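Side-chain contact in gentamicin resistance protein (PDB 6CTZ), which probably transfers a phosphate from a guanosine nucleotide to the 2''-hydroxyl of aminoglycosides such as kanamycin and gentamicin, giving antibiotic resistance: residues A[117-122]-A[188-193]. The protein carries 2 engineered substitutions. Numbering follows the deposited sequence.
With KAN (kanamycin a), chain E.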
loop_
_atom_site.group_PDB
_atom_site.type_symbol
_atom_site.label_atom_id
_atom_site.label_comp_id
_atom_site.label_asym_id
_atom_site.label_seq_id
_atom_site.Cartn_x
_atom_site.Cartn_y
_atom_site.Cartn_z
ATOM N N ALA A 117 2.200 -12.034 -8.840
ATOM C CA ALA A 117 1.510 -11.906 -10.120
ATOM C C ALA A 117 0.108 -12.494 -10.042
ATOM O O ALA A 117 -0.861 -11.891 -10.525
ATOM C CB ALA A 117 2.310 -12.603 -11.220
ATOM N N GLU A 118 -0.019 -13.663 -9.414
ATOM C CA GLU A 118 -1.324 -14.303 -9.280
ATOM C C GLU A 118 -2.264 -13.474 -8.417
ATOM O O GLU A 118 -3.447 -13.328 -8.741
ATOM C CB GLU A 118 -1.145 -15.707 -8.700
ATOM C CG GLU A 118 -2.434 -16.454 -8.414
ATOM C CD GLU A 118 -2.179 -17.841 -7.850
ATOM O OE1 GLU A 118 -1.541 -17.943 -6.779
ATOM O OE2 GLU A 118 -2.595 -18.829 -8.488
ATOM N N PHE A 119 -1.753 -12.917 -7.317
ATOM C CA PHE A 119 -2.570 -12.067 -6.452
ATOM C C PHE A 119 -3.078 -10.844 -7.212
ATOM O O PHE A 119 -4.265 -10.497 -7.142
ATOM C CB PHE A 119 -1.744 -11.648 -5.236
ATOM C CG PHE A 119 -2.418 -10.637 -4.351
ATOM C CD1 PHE A 119 -3.434 -11.013 -3.487
ATOM C CD2 PHE A 119 -2.024 -9.308 -4.371
ATOM C CE1 PHE A 119 -4.048 -10.082 -2.666
ATOM C CE2 PHE A 119 -2.643 -8.373 -3.554
ATOM C CZ PHE A 119 -3.651 -8.767 -2.695
ATOM N N MET A 120 -2.192 -10.185 -7.964
ATOM C CA MET A 120 -2.593 -9.013 -8.736
ATOM C C MET A 120 -3.610 -9.394 -9.799
ATOM O O MET A 120 -4.572 -8.654 -10.044
ATOM C CB MET A 120 -1.354 -8.358 -9.347
ATOM C CG MET A 120 -0.402 -7.808 -8.298
ATOM S SD MET A 120 1.210 -7.261 -8.916
ATOM C CE MET A 120 0.887 -5.556 -9.323
ATOM N N ASN A 121 -3.363 -10.502 -10.437
ATOM C CA ASN A 121 -4.360 -11.041 -11.325
ATOM C C ASN A 121 -5.858 -11.296 -10.764
ATOM O O ASN A 121 -6.933 -10.977 -11.292
ATOM C CB ASN A 121 -3.884 -12.309 -12.026
ATOM C CG ASN A 121 -2.915 -12.044 -13.142
ATOM O OD1 ASN A 121 -2.658 -10.942 -13.551
ATOM N ND2 ASN A 121 -2.391 -13.102 -13.646
ATOM N N GLU A 122 -5.781 -11.812 -9.530
ATOM C CA GLU A 122 -7.043 -12.033 -8.836
ATOM C C GLU A 122 -7.738 -10.718 -8.516
ATOM O O GLU A 122 -8.956 -10.600 -8.695
ATOM C CB GLU A 122 -6.805 -12.866 -7.582
ATOM C CG GLU A 122 -6.411 -14.306 -7.905
ATOM C CD GLU A 122 -5.678 -15.021 -6.780
ATOM O OE1 GLU A 122 -5.439 -16.238 -6.915
ATOM O OE2 GLU A 122 -5.321 -14.373 -5.781
ATOM N N LEU A 188 -10.041 -3.166 -9.481
ATOM C CA LEU A 188 -9.710 -3.163 -8.055
ATOM C C LEU A 188 -8.202 -3.294 -7.882
ATOM O O LEU A 188 -7.591 -4.204 -8.446
ATOM C CB LEU A 188 -10.387 -4.332 -7.349
ATOM C CG LEU A 188 -10.044 -4.459 -5.852
ATOM C CD1 LEU A 188 -10.527 -3.251 -5.061
ATOM C CD2 LEU A 188 -10.619 -5.744 -5.281
ATOM N N ILE A 189 -7.602 -2.375 -7.117
ATOM C CA ILE A 189 -6.192 -2.461 -6.744
ATOM C C ILE A 189 -6.071 -2.488 -5.226
ATOM O O ILE A 189 -6.933 -1.982 -4.498
ATOM C CB ILE A 189 -5.331 -1.318 -7.334
ATOM C CG1 ILE A 189 -5.693 0.049 -6.743
ATOM C CG2 ILE A 189 -5.457 -1.283 -8.849
ATOM C CD1 ILE A 189 -4.674 1.128 -7.071
ATOM N N HIS A 190 -4.968 -3.077 -4.746
ATOM C CA HIS A 190 -4.664 -3.031 -3.317
ATOM C C HIS A 190 -4.347 -1.602 -2.884
ATOM O O HIS A 190 -4.826 -1.137 -1.839
ATOM C CB HIS A 190 -3.501 -3.976 -3.025
ATOM C CG HIS A 190 -3.037 -3.970 -1.601
ATOM N ND1 HIS A 190 -2.224 -2.986 -1.086
ATOM C CD2 HIS A 190 -3.243 -4.858 -0.596
ATOM C CE1 HIS A 190 -1.953 -3.261 0.181
ATOM N NE2 HIS A 190 -2.561 -4.391 0.504
ATOM N N GLY A 191 -3.570 -0.879 -3.696
ATOM C CA GLY A 191 -3.327 0.526 -3.480
ATOM C C GLY A 191 -2.146 0.876 -2.602
ATOM O O GLY A 191 -1.743 2.043 -2.585
ATOM N N ASP A 192 -1.581 -0.080 -1.877
ATOM C CA ASP A 192 -0.429 0.191 -1.025
ATOM C C ASP A 192 0.417 -1.080 -0.944
ATOM O O ASP A 192 0.732 -1.589 0.135
ATOM C CB ASP A 192 -0.897 0.683 0.346
ATOM C CG ASP A 192 0.179 1.421 1.117
ATOM O OD1 ASP A 192 1.109 1.994 0.503
ATOM O OD2 ASP A 192 0.074 1.451 2.361
ATOM N N LEU A 193 0.775 -1.628 -2.110
ATOM C CA LEU A 193 1.270 -3.003 -2.192
ATOM C C LEU A 193 2.795 -3.029 -2.050
ATOM O O LEU A 193 3.545 -3.277 -2.990
ATOM C CB LEU A 193 0.786 -3.658 -3.479
ATOM C CG LEU A 193 0.963 -5.173 -3.568
ATOM C CD1 LEU A 193 0.123 -5.887 -2.512
ATOM C CD2 LEU A 193 0.560 -5.666 -4.944
HETATM C C1 KAN E . 8.424 6.212 1.636
HETATM C C2 KAN E . 9.339 6.933 0.645
HETATM C C3 KAN E . 10.625 6.149 0.483
HETATM C C4 KAN E . 11.268 6.042 1.856
HETATM C C5 KAN E . 10.332 5.360 2.850
HETATM C C6 KAN E . 10.928 5.324 4.254
HETATM C C7 KAN E . 4.629 2.529 1.290
HETATM C C8 KAN E . 4.534 3.854 2.043
HETATM C C9 KAN E . 5.632 4.810 1.565
HETATM C C10 KAN E . 7.024 4.192 1.704
HETATM C C11 KAN E . 7.080 2.835 0.999
HETATM C C12 KAN E . 5.996 1.895 1.512
HETATM C C13 KAN E . 2.708 5.317 2.695
HETATM C C14 KAN E . 1.204 5.149 2.843
HETATM C C15 KAN E . 0.549 5.367 1.475
HETATM C C16 KAN E . 0.943 6.736 0.933
HETATM C C17 KAN E . 2.454 6.866 0.914
HETATM C C18 KAN E . 2.838 8.277 0.498
HETATM N N1 KAN E . 9.959 4.713 5.144
HETATM N N2 KAN E . 8.384 2.203 1.172
HETATM N N3 KAN E . 3.561 1.637 1.738
HETATM N N4 KAN E . -0.904 5.261 1.530
HETATM O O5 KAN E . 9.040 5.977 2.906
HETATM O O6 KAN E . 8.667 7.036 -0.613
HETATM O O7 KAN E . 11.515 6.812 -0.421
HETATM O O8 KAN E . 12.477 5.288 1.743
HETATM O O9 KAN E . 8.009 4.982 1.034
HETATM O O10 KAN E . 5.591 6.007 2.359
HETATM O O11 KAN E . 3.223 4.366 1.765
HETATM O O12 KAN E . 2.975 6.630 2.212
HETATM O O13 KAN E . 0.951 3.845 3.374
HETATM O O14 KAN E . 0.469 6.934 -0.410
HETATM O O15 KAN E . 4.265 8.390 0.477
#
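Phe119 and Leu193 both set CG opposite the backbone N, with chi1 at 173° and -167°, which brings Phe119 CE2 within 3.9 Å of Leu193 CD1. Their side chains run past each other in opposite directions. Met120 instead sets CG anti to the carbonyl carbon (chi1 -64°), and that CG comes within 4.1 Å of Leu193 CD2. The two methyls of Leu193 are thus shared between neighbouring residues of helix 106-125. Phe119 CZ also approaches His190 CD2 at 4.5 Å, with the imidazole carbon near the plane of the phenyl ring. Leu193 CD1 lies over one face of the His190 ring, 3.8 Å above its plane and offset toward the rim.

The imidazole is fixed at both nitrogens. Asp192 N donates to His190 ND1 over 3.1 Å, nearly in the ring plane, and His190 NE2 is hydrogen-bonded to Ile213 O. These bonds hold the ring's rotation and tie the loop to the chain just before Asp214 of the metal site. Asp226 receives the backbone N-H groups of His190 and Gly191.

Asp192 faces the bound antibiotic with its carboxylate. OD1 accepts from kanamycin N3 at 2.8 Å, and OD2 accepts from kanamycin O13 at 2.7 Å. O13 is the 2''-hydroxyl, the expected phosphate acceptor, consistent with Asp192 acting as catalytic base, as in related kinases. The buried apolar contact joins helix 106-125 to the loop that carries Asp192. The His-Gly-Asp sequence at residues 190-192, just after strand 187-189, is the catalytic-loop motif of aminoglycoside phosphotransferases, set in the C-terminal lobe of their protein-kinase-like fold.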